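Local coordinates for thioredoxin domain-containing protein (Aeropyrum pernix, PDB 3HA9) that is of unknown function but has a thioredoxin-like fold and a CxxC disulfide, consistent with an oxidoreductase, possibly antioxidant, role, at residues V39-F44 with D132-M137; N33-D38 with S70-D75; D75-E80 with P90-P95; W43-W48 with R102-N107. All blocks are in the same frame, centred on the assembly; numbering follows the deposited sequence.

Contact 1. Residues V39-F44 with D132-M137; sequences VVILWF and DYIVIM
Trp43 and Asp132 meet through their side chains at one end of a pair of antiparallel strands: the indole NE1 donates to Asp132 OD1 at 2.9 Å, with an N-H...O angle of 156°. The oxygen is approached from above the carboxylate plane, and the ring and carboxylate planes stand 56° apart. Ile134 CD1 lies 3.5 Å from Trp43 CD1 and also touches Ile41 CG2, while the side chains of Ile41 and Ile136 lie side by side, pointing the same way, CG1 to CG1, so this face of the sheet is aliphatic up to the indole. On the other face Leu42 packs CB to CB on Val135 and Phe44 on Tyr133. Behind these side chains stand six backbone bonds, two in each of the pairs Val40-Met137, Leu42-Val135 and Phe44-Tyr133; Val40 N to Met137 O measures 2.9 Å. Further out, Ser51 OG holds Asp132 OD2, so that the carboxylate is gripped at both oxygens, and helix 52-65 lies against Trp43 through Cys52, Met55 and Leu59. Strand 69-75 pairs with the far edge of 39-44. The arrangement is the antiparallel join in the central mixed sheet of the thioredoxin fold, ending beside its CxxC helix.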
loop_
_atom_site.group_PDB
_atom_site.type_symbol
_atom_site.label_atom_id
_atom_site.label_comp_id
_atom_site.label_asym_id
_atom_site.label_seq_id
_atom_site.Cartn_x
_atom_site.Cartn_y
_atom_site.Cartn_z
ATOM N N VAL A 39 12.286 -3.550 -2.658
ATOM C CA VAL A 39 11.559 -2.315 -2.399
ATOM C C VAL A 39 10.077 -2.646 -2.474
ATOM O O VAL A 39 9.612 -3.184 -3.474
ATOM C CB VAL A 39 11.926 -1.248 -3.447
ATOM C CG1 VAL A 39 11.080 -0.004 -3.285
ATOM C CG2 VAL A 39 13.404 -0.913 -3.356
ATOM N N VAL A 40 9.346 -2.315 -1.408
ATOM C CA VAL A 40 7.932 -2.634 -1.323
ATOM C C VAL A 40 7.163 -1.332 -1.440
ATOM O O VAL A 40 7.430 -0.383 -0.706
ATOM C CB VAL A 40 7.617 -3.363 -0.004
ATOM C CG1 VAL A 40 6.103 -3.614 0.142
ATOM C CG2 VAL A 40 8.404 -4.687 0.079
ATOM N N ILE A 41 6.240 -1.263 -2.399
ATOM C CA ILE A 41 5.381 -0.094 -2.527
ATOM C C ILE A 41 3.947 -0.434 -2.114
ATOM O O ILE A 41 3.303 -1.264 -2.755
ATOM C CB ILE A 41 5.404 0.472 -3.988
ATOM C CG1 ILE A 41 6.850 0.789 -4.413
ATOM C CG2 ILE A 41 4.440 1.675 -4.102
ATOM C CD1 ILE A 41 6.985 1.404 -5.803
ATOM N N LEU A 42 3.463 0.198 -1.036
ATOM C CA LEU A 42 2.067 0.071 -0.636
ATOM C C LEU A 42 1.297 1.183 -1.328
ATOM O O LEU A 42 1.592 2.358 -1.132
ATOM C CB LEU A 42 1.901 0.178 0.892
ATOM C CG LEU A 42 2.749 -0.756 1.754
ATOM C CD1 LEU A 42 2.299 -0.633 3.226
ATOM C CD2 LEU A 42 2.604 -2.192 1.285
ATOM N N TRP A 43 0.344 0.816 -2.177
ATOM C CA TRP A 43 -0.411 1.819 -2.903
ATOM C C TRP A 43 -1.857 1.779 -2.415
ATOM O O TRP A 43 -2.583 0.830 -2.724
ATOM C CB TRP A 43 -0.348 1.528 -4.402
ATOM C CG TRP A 43 -1.150 2.517 -5.213
ATOM C CD1 TRP A 43 -1.393 3.826 -4.904
ATOM C CD2 TRP A 43 -1.807 2.262 -6.448
ATOM N NE1 TRP A 43 -2.174 4.404 -5.874
ATOM C CE2 TRP A 43 -2.443 3.465 -6.837
ATOM C CE3 TRP A 43 -1.946 1.125 -7.259
ATOM C CZ2 TRP A 43 -3.201 3.573 -8.020
ATOM C CZ3 TRP A 43 -2.707 1.235 -8.456
ATOM C CH2 TRP A 43 -3.313 2.459 -8.820
ATOM N N PHE A 44 -2.251 2.811 -1.656
ATOM C CA PHE A 44 -3.616 2.898 -1.106
ATOM C C PHE A 44 -4.476 3.597 -2.130
ATOM O O PHE A 44 -4.167 4.717 -2.529
ATOM C CB PHE A 44 -3.599 3.686 0.204
ATOM C CG PHE A 44 -2.911 2.955 1.325
ATOM C CD1 PHE A 44 -3.669 2.175 2.209
ATOM C CD2 PHE A 44 -1.510 3.000 1.473
ATOM C CE1 PHE A 44 -3.049 1.471 3.247
ATOM C CE2 PHE A 44 -0.873 2.294 2.514
ATOM C CZ PHE A 44 -1.625 1.535 3.381
ATOM N N ASP A 132 -5.231 8.058 -3.196
ATOM C CA ASP A 132 -4.130 7.750 -4.115
ATOM C C ASP A 132 -2.855 8.079 -3.354
ATOM O O ASP A 132 -2.231 9.127 -3.549
ATOM C CB ASP A 132 -4.264 8.537 -5.432
ATOM C CG ASP A 132 -3.263 8.100 -6.506
ATOM O OD1 ASP A 132 -2.371 7.278 -6.217
ATOM O OD2 ASP A 132 -3.334 8.631 -7.651
ATOM N N TYR A 133 -2.466 7.161 -2.479
ATOM C CA TYR A 133 -1.423 7.442 -1.499
ATOM C C TYR A 133 -0.412 6.326 -1.543
ATOM O O TYR A 133 -0.775 5.162 -1.619
ATOM C CB TYR A 133 -2.059 7.551 -0.093
ATOM C CG TYR A 133 -1.110 8.003 1.013
ATOM C CD1 TYR A 133 -0.907 9.363 1.272
ATOM C CD2 TYR A 133 -0.447 7.063 1.815
ATOM C CE1 TYR A 133 -0.051 9.770 2.286
ATOM C CE2 TYR A 133 0.436 7.467 2.834
ATOM C CZ TYR A 133 0.613 8.822 3.060
ATOM O OH TYR A 133 1.470 9.240 4.047
ATOM N N ILE A 134 0.865 6.694 -1.478
ATOM C CA ILE A 134 1.969 5.768 -1.699
ATOM C C ILE A 134 2.843 5.713 -0.448
ATOM O O ILE A 134 3.189 6.757 0.112
ATOM C CB ILE A 134 2.816 6.259 -2.921
ATOM C CG1 ILE A 134 2.064 6.014 -4.244
ATOM C CG2 ILE A 134 4.229 5.642 -2.932
ATOM C CD1 ILE A 134 2.050 4.556 -4.693
ATOM N N VAL A 135 3.141 4.505 0.028
ATOM C CA VAL A 135 4.213 4.296 1.025
ATOM C C VAL A 135 5.287 3.398 0.407
ATOM O O VAL A 135 4.992 2.278 -0.028
ATOM C CB VAL A 135 3.677 3.638 2.316
ATOM C CG1 VAL A 135 4.807 3.474 3.361
ATOM C CG2 VAL A 135 2.552 4.474 2.893
ATOM N N ILE A 136 6.529 3.877 0.373
ATOM C CA ILE A 136 7.642 3.050 -0.120
ATOM C C ILE A 136 8.537 2.674 1.054
ATOM O O ILE A 136 8.959 3.555 1.807
ATOM C CB ILE A 136 8.473 3.774 -1.191
ATOM C CG1 ILE A 136 7.562 4.226 -2.333
ATOM C CG2 ILE A 136 9.597 2.851 -1.711
ATOM C CD1 ILE A 136 8.253 5.119 -3.366
ATOM N N MET A 137 8.782 1.371 1.213
ATOM C CA MET A 137 9.602 0.840 2.309
ATOM C C MET A 137 10.681 -0.097 1.764
ATOM O O MET A 137 10.505 -0.699 0.708
ATOM C CB MET A 137 8.736 0.026 3.278
ATOM C CG MET A 137 8.051 0.812 4.381
ATOM S SD MET A 137 6.786 -0.194 5.259
ATOM C CE MET A 137 7.016 -1.685 4.512
#

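Contact 2. Residues N33-D38 with S70-D75; sequences NNVGGD and SVIAID
With chi1 at -176°, Val35 sets CG1 opposite the backbone N and CG2 opposite the carbonyl carbon, giving its two methyls separate partners on strand 69-75: CG1 presses on Ser70 and CG2 reaches Ile72. Ser70 in turn has OG anti to its carbonyl carbon (chi1 -69°), a setting that brings the hydroxyl to the backbone N of Gly37. The bond there, from Gly37 N to Ser70 OG, is 2.9 Å long but weak, being bent to 129° at the hydrogen. Gly37 CA also comes close to the hydroxyl, 3.4 Å from Ser70 OG. Packing beside this bond is tight, with Val35 CG1 only 3.4 Å from Ser70 CB. Two residues along the strand, Val35 CG2 and Ile72 CD1 meet tip to tip at 3.8 Å. Ile72 extends its chain fully beyond CB, and its end therefore reaches the loop.

Outside the contact, Val35 also packs on Val40, while Lys139 NZ donates hydrogen bonds to the carbonyl oxygens of Val35 and Gly37 and so gives the loop backbone a second hold. Ser70 is itself paired through its backbone with Val39 and Ile41. The loop thus lies across the beginning of strand 69-75 just before the chain enters the neighbouring parallel strand 39-45, covering one end of the central sheet of the thioredoxin fold.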
loop_
_atom_site.group_PDB
_atom_site.type_symbol
_atom_site.label_atom_id
_atom_site.label_comp_id
_atom_site.label_asym_id
_atom_site.label_seq_id
_atom_site.Cartn_x
_atom_site.Cartn_y
_atom_site.Cartn_z
ATOM N N ASN A 33 7.775 -10.486 4.948
ATOM C CA ASN A 33 8.497 -11.741 4.682
ATOM C C ASN A 33 8.000 -12.475 3.445
ATOM O O ASN A 33 8.779 -13.123 2.747
ATOM C CB ASN A 33 8.379 -12.698 5.872
ATOM C CG ASN A 33 9.082 -12.193 7.103
ATOM O OD1 ASN A 33 10.206 -12.606 7.403
ATOM N ND2 ASN A 33 8.427 -11.292 7.834
ATOM N N ASN A 34 6.697 -12.382 3.194
ATOM C CA ASN A 34 6.074 -13.051 2.059
ATOM C C ASN A 34 6.204 -12.271 0.746
ATOM O O ASN A 34 5.817 -12.772 -0.317
ATOM C CB ASN A 34 4.599 -13.350 2.359
ATOM N N VAL A 35 6.757 -11.060 0.814
ATOM C CA VAL A 35 6.871 -10.197 -0.371
ATOM C C VAL A 35 8.268 -10.318 -0.984
ATOM O O VAL A 35 9.267 -10.272 -0.270
ATOM C CB VAL A 35 6.533 -8.719 -0.041
ATOM C CG1 VAL A 35 6.548 -7.856 -1.303
ATOM C CG2 VAL A 35 5.173 -8.625 0.636
ATOM N N GLY A 36 8.322 -10.460 -2.305
ATOM C CA GLY A 36 9.568 -10.767 -3.007
ATOM C C GLY A 36 10.624 -9.689 -3.183
ATOM O O GLY A 36 11.809 -9.986 -3.108
ATOM N N GLY A 37 10.224 -8.441 -3.418
ATOM C CA GLY A 37 11.193 -7.415 -3.850
ATOM C C GLY A 37 12.259 -6.962 -2.852
ATOM O O GLY A 37 12.323 -7.455 -1.730
ATOM N N ASP A 38 13.112 -6.025 -3.261
ATOM C CA ASP A 38 13.940 -5.280 -2.306
ATOM C C ASP A 38 13.195 -4.032 -1.823
ATOM O O ASP A 38 13.455 -3.512 -0.739
ATOM C CB ASP A 38 15.270 -4.868 -2.936
ATOM C CG ASP A 38 16.284 -6.000 -2.962
ATOM O OD1 ASP A 38 16.127 -6.981 -2.195
ATOM O OD2 ASP A 38 17.248 -5.903 -3.755
ATOM N N SER A 70 8.225 -4.555 -5.530
ATOM C CA SER A 70 6.950 -5.266 -5.414
ATOM C C SER A 70 5.869 -4.270 -5.070
ATOM O O SER A 70 5.955 -3.618 -4.036
ATOM C CB SER A 70 7.013 -6.352 -4.339
ATOM O OG SER A 70 7.877 -7.418 -4.734
ATOM N N VAL A 71 4.870 -4.145 -5.939
ATOM C CA VAL A 71 3.709 -3.287 -5.673
ATOM C C VAL A 71 2.606 -4.076 -4.969
ATOM O O VAL A 71 2.220 -5.191 -5.402
ATOM C CB VAL A 71 3.147 -2.650 -6.988
ATOM C CG1 VAL A 71 1.801 -1.934 -6.728
ATOM C CG2 VAL A 71 4.188 -1.704 -7.605
ATOM N N ILE A 72 2.104 -3.511 -3.877
ATOM C CA ILE A 72 0.931 -4.060 -3.208
ATOM C C ILE A 72 -0.211 -3.045 -3.381
ATOM O O ILE A 72 -0.133 -1.940 -2.837
ATOM C CB ILE A 72 1.195 -4.371 -1.721
ATOM C CG1 ILE A 72 2.452 -5.271 -1.590
ATOM C CG2 ILE A 72 -0.050 -4.982 -1.087
ATOM C CD1 ILE A 72 2.829 -5.691 -0.172
ATOM N N ALA A 73 -1.226 -3.409 -4.176
ATOM C CA ALA A 73 -2.388 -2.542 -4.408
ATOM C C ALA A 73 -3.365 -2.758 -3.282
ATOM O O ALA A 73 -3.832 -3.876 -3.081
ATOM C CB ALA A 73 -3.044 -2.837 -5.760
ATOM N N ILE A 74 -3.659 -1.691 -2.533
ATOM C CA ILE A 74 -4.489 -1.803 -1.329
ATOM C C ILE A 74 -5.742 -0.988 -1.577
ATOM O O ILE A 74 -5.690 0.238 -1.521
ATOM C CB ILE A 74 -3.785 -1.285 -0.052
ATOM C CG1 ILE A 74 -2.523 -2.090 0.227
ATOM C CG2 ILE A 74 -4.767 -1.369 1.160
ATOM C CD1 ILE A 74 -1.607 -1.520 1.349
ATOM N N ASP A 75 -6.857 -1.665 -1.848
ATOM C CA ASP A 75 -8.113 -0.955 -2.075
ATOM C C ASP A 75 -8.769 -0.869 -0.718
ATOM O O ASP A 75 -9.157 -1.898 -0.150
ATOM C CB ASP A 75 -8.999 -1.731 -3.071
ATOM C CG ASP A 75 -10.278 -0.980 -3.446
ATOM O OD1 ASP A 75 -10.724 -0.104 -2.681
ATOM O OD2 ASP A 75 -10.841 -1.276 -4.529
#

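Contact 3. Residues D75-E80 with P90-P95; sequences DFWTAE and PGYPPP
Trp77 and the proline-rich run Tyr92-Pro95 meet around the benzo edge of the indole. Its CZ2 lies 3.9 Å from Tyr92 CB, in the plane of the ring, and touches Pro93 CD close by. The side chains of Trp77 and Tyr92 cross at about a right angle, so the tyrosine offers its CB rather than a stacked ring. A second apolar patch lies at the start of helix 79-85, where Ala79 CB packs on Pro95 CG at 4.0 Å and the same proline ring rests against the backbone of Thr78 and Ala79.

Between the two patches is the polar edge of the indole. Trp77 NE1 faces two successive carbonyls: Pro93 O at 3.0 Å, with an angle of 148° at the hydrogen, and Pro94 O at the same 3.0 Å, in a weak bond bent to 121°. The Pro93 oxygen sits near the indole plane, yet the N-H comes to it from well above the carbonyl plane, 65° out of it. Trp77 has its own backbone fixed by an Asx turn, its N donating to Asp75 OD1 at 2.9 Å, and it is the centre of an inverse gamma turn. Thr78 follows as the helix N-cap, its OG1 bonded to Ala81 N and also to Asp118 O. Trp48 meets the Trp77 ring edge-to-face.

Because the nitrogens of Pro93, Pro94 and Pro95 carry no hydrogen, the backbone of these residues can only accept hydrogen bonds, and the indole N-H supplies the donor: bonded to Pro93 O and only weakly to Pro94 O, it joins the loop to the tryptophan, whose benzo edge is touched by proline and tyrosine carbons.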
loop_
_atom_site.group_PDB
_atom_site.type_symbol
_atom_site.label_atom_id
_atom_site.label_comp_id
_atom_site.label_asym_id
_atom_site.label_seq_id
_atom_site.Cartn_x
_atom_site.Cartn_y
_atom_site.Cartn_z
ATOM N N ASP A 75 -6.857 -1.665 -1.848
ATOM C CA ASP A 75 -8.113 -0.955 -2.075
ATOM C C ASP A 75 -8.769 -0.869 -0.718
ATOM O O ASP A 75 -9.157 -1.898 -0.150
ATOM C CB ASP A 75 -8.999 -1.731 -3.071
ATOM C CG ASP A 75 -10.278 -0.980 -3.446
ATOM O OD1 ASP A 75 -10.724 -0.104 -2.681
ATOM O OD2 ASP A 75 -10.841 -1.276 -4.529
ATOM N N PHE A 76 -8.876 0.354 -0.189
ATOM C CA PHE A 76 -9.459 0.538 1.132
ATOM C C PHE A 76 -10.888 1.045 1.057
ATOM O O PHE A 76 -11.482 1.402 2.088
ATOM C CB PHE A 76 -8.557 1.428 2.034
ATOM C CG PHE A 76 -8.468 2.885 1.619
ATOM C CD1 PHE A 76 -9.337 3.843 2.162
ATOM C CD2 PHE A 76 -7.463 3.305 0.755
ATOM C CE1 PHE A 76 -9.217 5.199 1.830
ATOM C CE2 PHE A 76 -7.330 4.655 0.411
ATOM C CZ PHE A 76 -8.209 5.603 0.961
ATOM N N TRP A 77 -11.458 1.070 -0.155
ATOM C CA TRP A 77 -12.807 1.600 -0.319
ATOM C C TRP A 77 -13.824 0.477 -0.046
ATOM O O TRP A 77 -14.515 -0.009 -0.940
ATOM C CB TRP A 77 -12.976 2.264 -1.697
ATOM C CG TRP A 77 -14.134 3.230 -1.694
ATOM C CD1 TRP A 77 -15.383 3.007 -2.178
ATOM C CD2 TRP A 77 -14.143 4.536 -1.123
ATOM N NE1 TRP A 77 -16.174 4.117 -1.975
ATOM C CE2 TRP A 77 -15.430 5.072 -1.332
ATOM C CE3 TRP A 77 -13.173 5.324 -0.483
ATOM C CZ2 TRP A 77 -15.791 6.345 -0.893
ATOM C CZ3 TRP A 77 -13.536 6.610 -0.052
ATOM C CH2 TRP A 77 -14.838 7.099 -0.268
ATOM N N THR A 78 -13.872 0.062 1.220
ATOM C CA THR A 78 -14.671 -1.072 1.653
ATOM C C THR A 78 -15.715 -0.631 2.670
ATOM O O THR A 78 -15.565 0.418 3.304
ATOM C CB THR A 78 -13.784 -2.124 2.372
ATOM O OG1 THR A 78 -13.170 -1.526 3.530
ATOM C CG2 THR A 78 -12.708 -2.666 1.436
ATOM N N ALA A 79 -16.759 -1.446 2.843
ATOM C CA ALA A 79 -17.832 -1.088 3.776
ATOM C C ALA A 79 -17.287 -0.795 5.172
ATOM O O ALA A 79 -17.720 0.161 5.826
ATOM C CB ALA A 79 -18.884 -2.190 3.824
ATOM N N GLU A 80 -16.339 -1.613 5.623
ATOM C CA GLU A 80 -15.806 -1.481 6.975
ATOM C C GLU A 80 -15.028 -0.173 7.131
ATOM O O GLU A 80 -15.166 0.537 8.142
ATOM C CB GLU A 80 -14.909 -2.682 7.323
ATOM C CG GLU A 80 -15.642 -4.000 7.525
ATOM C CD GLU A 80 -16.095 -4.682 6.215
ATOM O OE1 GLU A 80 -15.609 -4.345 5.098
ATOM O OE2 GLU A 80 -16.963 -5.576 6.314
ATOM N N PRO A 90 -24.567 8.885 1.047
ATOM C CA PRO A 90 -24.845 9.023 -0.387
ATOM C C PRO A 90 -23.918 9.943 -1.196
ATOM O O PRO A 90 -23.838 9.792 -2.414
ATOM C CB PRO A 90 -26.270 9.588 -0.397
ATOM C CG PRO A 90 -26.871 9.042 0.834
ATOM C CD PRO A 90 -25.774 9.110 1.863
ATOM N N GLY A 91 -23.247 10.888 -0.541
ATOM C CA GLY A 91 -22.330 11.815 -1.203
ATOM C C GLY A 91 -21.025 11.183 -1.674
ATOM O O GLY A 91 -20.217 11.822 -2.365
ATOM N N TYR A 92 -20.814 9.933 -1.272
ATOM C CA TYR A 92 -19.626 9.185 -1.659
ATOM C C TYR A 92 -20.021 7.909 -2.380
ATOM O O TYR A 92 -21.073 7.347 -2.118
ATOM C CB TYR A 92 -18.805 8.830 -0.420
ATOM C CG TYR A 92 -18.348 10.052 0.361
ATOM C CD1 TYR A 92 -17.206 10.744 -0.014
ATOM C CD2 TYR A 92 -19.087 10.527 1.445
ATOM C CE1 TYR A 92 -16.788 11.871 0.668
ATOM C CE2 TYR A 92 -18.667 11.662 2.153
ATOM C CZ TYR A 92 -17.523 12.323 1.751
ATOM O OH TYR A 92 -17.084 13.442 2.426
ATOM N N PRO A 93 -19.148 7.418 -3.264
ATOM C CA PRO A 93 -19.428 6.141 -3.931
ATOM C C PRO A 93 -19.606 4.981 -2.945
ATOM O O PRO A 93 -19.023 4.996 -1.847
ATOM C CB PRO A 93 -18.176 5.929 -4.788
ATOM C CG PRO A 93 -17.699 7.318 -5.085
ATOM C CD PRO A 93 -17.919 8.044 -3.777
ATOM N N PRO A 94 -20.407 3.972 -3.320
ATOM C CA PRO A 94 -20.547 2.810 -2.455
ATOM C C PRO A 94 -19.210 2.085 -2.410
ATOM O O PRO A 94 -18.299 2.445 -3.175
ATOM C CB PRO A 94 -21.586 1.937 -3.178
ATOM C CG PRO A 94 -22.172 2.782 -4.243
ATOM C CD PRO A 94 -21.160 3.821 -4.580
ATOM N N PRO A 95 -19.085 1.088 -1.527
ATOM C CA PRO A 95 -17.861 0.295 -1.500
ATOM C C PRO A 95 -17.543 -0.344 -2.843
ATOM O O PRO A 95 -18.443 -0.742 -3.596
ATOM C CB PRO A 95 -18.166 -0.814 -0.492
ATOM C CG PRO A 95 -19.287 -0.301 0.330
ATOM C CD PRO A 95 -20.085 0.592 -0.565
#

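Contact 4. Residues W43-W48 with R102-N107; sequences WFMAAW and RKFIAN
Phe104 projects from helix 98-108 against Trp43, Met45 and Ala47, and its ring is met by all three at different atoms: Trp43 at CE2, Met45 at CD2, Ala47 at CD1. Trp43 and Phe104 approach from opposite directions: the far corner of the indole, Trp43 CH2, comes to the edge of the phenyl ring near its plane, 3.7 Å from Phe104 CE2. The side chains of Met45 and Phe104 run past each other in opposite directions, with the methyl Met45 CE 3.7 Å from Phe104 CD2.

The bends of Met45 explain how it serves both rings. Its CG lies between the backbone N and the carbonyl carbon (chi1 48°), and the further turns at chi2 and chi3 fold the thioether back: CG sits 3.6 Å above the indole plane, over its centre, while CE is left against the phenyl ring. On the same side of the phenyl plane as this methyl, but at the other ortho carbon, Ala47 O is 3.5 Å from Phe104 CD1. Nearer the helix, Ala47 CB lies 4.1 Å from Phe104 CB. Phe104 CG is anti to the backbone N (chi1 174°), which swings the ring off the helix toward the strand. Ile105 adds a looser apolar touch, its CD1 standing 4.4 Å from Trp43 CZ3.

Beyond this shell, Cys52 of the Cys49-Cys52 disulfide touches both Trp43 and Met45, Asp96 OD2 accepts from Ala47 N, and Tyr108 meets the ring of Phe104. The contact packs a helix on the central strand of the sheet where that strand runs into the CxxC turn, the place of the redox site in thioredoxin-like folds.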
loop_
_atom_site.group_PDB
_atom_site.type_symbol
_atom_site.label_atom_id
_atom_site.label_comp_id
_atom_site.label_asym_id
_atom_site.label_seq_id
_atom_site.Cartn_x
_atom_site.Cartn_y
_atom_site.Cartn_z
ATOM N N TRP A 43 0.344 0.816 -2.177
ATOM C CA TRP A 43 -0.411 1.819 -2.903
ATOM C C TRP A 43 -1.857 1.779 -2.415
ATOM O O TRP A 43 -2.583 0.830 -2.724
ATOM C CB TRP A 43 -0.348 1.528 -4.402
ATOM C CG TRP A 43 -1.150 2.517 -5.213
ATOM C CD1 TRP A 43 -1.393 3.826 -4.904
ATOM C CD2 TRP A 43 -1.807 2.262 -6.448
ATOM N NE1 TRP A 43 -2.174 4.404 -5.874
ATOM C CE2 TRP A 43 -2.443 3.465 -6.837
ATOM C CE3 TRP A 43 -1.946 1.125 -7.259
ATOM C CZ2 TRP A 43 -3.201 3.573 -8.020
ATOM C CZ3 TRP A 43 -2.707 1.235 -8.456
ATOM C CH2 TRP A 43 -3.313 2.459 -8.820
ATOM N N PHE A 44 -2.251 2.811 -1.656
ATOM C CA PHE A 44 -3.616 2.898 -1.106
ATOM C C PHE A 44 -4.476 3.597 -2.130
ATOM O O PHE A 44 -4.167 4.717 -2.529
ATOM C CB PHE A 44 -3.599 3.686 0.204
ATOM C CG PHE A 44 -2.911 2.955 1.325
ATOM C CD1 PHE A 44 -3.669 2.175 2.209
ATOM C CD2 PHE A 44 -1.510 3.000 1.473
ATOM C CE1 PHE A 44 -3.049 1.471 3.247
ATOM C CE2 PHE A 44 -0.873 2.294 2.514
ATOM C CZ PHE A 44 -1.625 1.535 3.381
ATOM N N MET A 45 -5.533 2.915 -2.573
ATOM C CA MET A 45 -6.294 3.390 -3.736
ATOM C C MET A 45 -7.761 2.975 -3.675
ATOM O O MET A 45 -8.195 2.348 -2.706
ATOM C CB MET A 45 -5.609 2.961 -5.053
ATOM C CG MET A 45 -5.182 1.471 -5.149
ATOM S SD MET A 45 -6.529 0.259 -5.231
ATOM C CE MET A 45 -7.081 0.537 -6.901
ATOM N N ALA A 46 -8.514 3.365 -4.699
ATOM C CA ALA A 46 -9.919 2.970 -4.869
ATOM C C ALA A 46 -10.155 2.875 -6.356
ATOM O O ALA A 46 -9.525 3.612 -7.136
ATOM C CB ALA A 46 -10.854 4.020 -4.235
ATOM N N ALA A 47 -11.046 1.975 -6.760
ATOM C CA ALA A 47 -11.227 1.696 -8.184
ATOM C C ALA A 47 -11.809 2.882 -8.949
ATOM O O ALA A 47 -11.572 3.027 -10.145
ATOM C CB ALA A 47 -12.071 0.453 -8.378
ATOM N N TRP A 48 -12.546 3.742 -8.252
ATOM C CA TRP A 48 -13.134 4.945 -8.868
ATOM C C TRP A 48 -12.264 6.213 -8.793
ATOM O O TRP A 48 -12.621 7.261 -9.328
ATOM C CB TRP A 48 -14.484 5.228 -8.198
ATOM C CG TRP A 48 -14.359 5.481 -6.739
ATOM C CD1 TRP A 48 -14.379 4.546 -5.747
ATOM C CD2 TRP A 48 -14.220 6.748 -6.090
ATOM N NE1 TRP A 48 -14.228 5.146 -4.526
ATOM C CE2 TRP A 48 -14.141 6.498 -4.702
ATOM C CE3 TRP A 48 -14.138 8.067 -6.545
ATOM C CZ2 TRP A 48 -13.977 7.521 -3.762
ATOM C CZ3 TRP A 48 -13.984 9.083 -5.613
ATOM C CH2 TRP A 48 -13.915 8.805 -4.234
ATOM N N ARG A 102 -10.550 -5.828 -9.179
ATOM C CA ARG A 102 -9.867 -6.680 -10.166
ATOM C C ARG A 102 -9.874 -6.090 -11.555
ATOM O O ARG A 102 -8.849 -6.118 -12.246
ATOM C CB ARG A 102 -10.500 -8.073 -10.209
ATOM C CG ARG A 102 -10.166 -8.916 -9.000
ATOM C CD ARG A 102 -10.768 -10.323 -9.128
ATOM N NE ARG A 102 -10.791 -11.067 -7.862
ATOM C CZ ARG A 102 -9.748 -11.687 -7.311
ATOM N NH1 ARG A 102 -8.551 -11.663 -7.884
ATOM N NH2 ARG A 102 -9.903 -12.361 -6.180
ATOM N N LYS A 103 -11.028 -5.550 -11.949
ATOM C CA LYS A 103 -11.186 -4.986 -13.277
ATOM C C LYS A 103 -10.289 -3.764 -13.477
ATOM O O LYS A 103 -9.713 -3.589 -14.542
ATOM C CB LYS A 103 -12.660 -4.631 -13.538
ATOM C CG LYS A 103 -12.950 -4.054 -14.923
ATOM C CD LYS A 103 -12.617 -5.051 -16.003
ATOM C CE LYS A 103 -13.361 -4.781 -17.289
ATOM N NZ LYS A 103 -13.422 -6.030 -18.074
ATOM N N PHE A 104 -10.187 -2.935 -12.444
ATOM C CA PHE A 104 -9.324 -1.757 -12.493
ATOM C C PHE A 104 -7.883 -2.188 -12.694
ATOM O O PHE A 104 -7.165 -1.667 -13.579
ATOM C CB PHE A 104 -9.475 -0.905 -11.217
ATOM C CG PHE A 104 -8.520 0.234 -11.150
ATOM C CD1 PHE A 104 -8.852 1.468 -11.694
ATOM C CD2 PHE A 104 -7.251 0.068 -10.577
ATOM C CE1 PHE A 104 -7.932 2.536 -11.659
ATOM C CE2 PHE A 104 -6.332 1.127 -10.542
ATOM C CZ PHE A 104 -6.679 2.363 -11.082
ATOM N N ILE A 105 -7.442 -3.151 -11.890
ATOM C CA ILE A 105 -6.065 -3.635 -11.992
ATOM C C ILE A 105 -5.807 -4.348 -13.327
ATOM O O ILE A 105 -4.719 -4.185 -13.923
ATOM C CB ILE A 105 -5.674 -4.515 -10.756
ATOM C CG1 ILE A 105 -5.773 -3.686 -9.472
ATOM C CG2 ILE A 105 -4.267 -5.151 -10.935
ATOM C CD1 ILE A 105 -4.764 -2.499 -9.368
ATOM N N ALA A 106 -6.795 -5.085 -13.832
ATOM C CA ALA A 106 -6.637 -5.744 -15.142
ATOM C C ALA A 106 -6.526 -4.712 -16.259
ATOM O O ALA A 106 -5.725 -4.888 -17.191
ATOM C CB ALA A 106 -7.782 -6.696 -15.418
ATOM N N ASN A 107 -7.318 -3.648 -16.157
ATOM C CA ASN A 107 -7.329 -2.593 -17.176
ATOM C C ASN A 107 -6.092 -1.719 -17.182
ATOM O O ASN A 107 -5.613 -1.328 -18.263
ATOM C CB ASN A 107 -8.542 -1.665 -16.995
ATOM C CG ASN A 107 -9.799 -2.207 -17.629
ATOM O OD1 ASN A 107 -10.917 -1.847 -17.216
ATOM N ND2 ASN A 107 -9.646 -3.053 -18.631
#

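Overall arrangement
Strand 39-45 is common to contacts 1 and 4 and is the parallel neighbour of strand 69-75 of contact 2, while contact 3 adjoins it through Phe76. Centres of contacts 1 and 2 are about 9 Å apart, those of contacts 2 and 3 about 23 Å. Along the chain contacts 1 and 2 interlock, their segments alternating, whereas contact 3 falls within the span between the segments of contact 4, and also of contact 1. Contacts 3 and 4 meet where Trp48 lies against Trp77 and Pro93. Contact 2 thus closes one end of the sheet, while contact 4 touches the CxxC disulfide at the opposite end, and contact 3 lies near it.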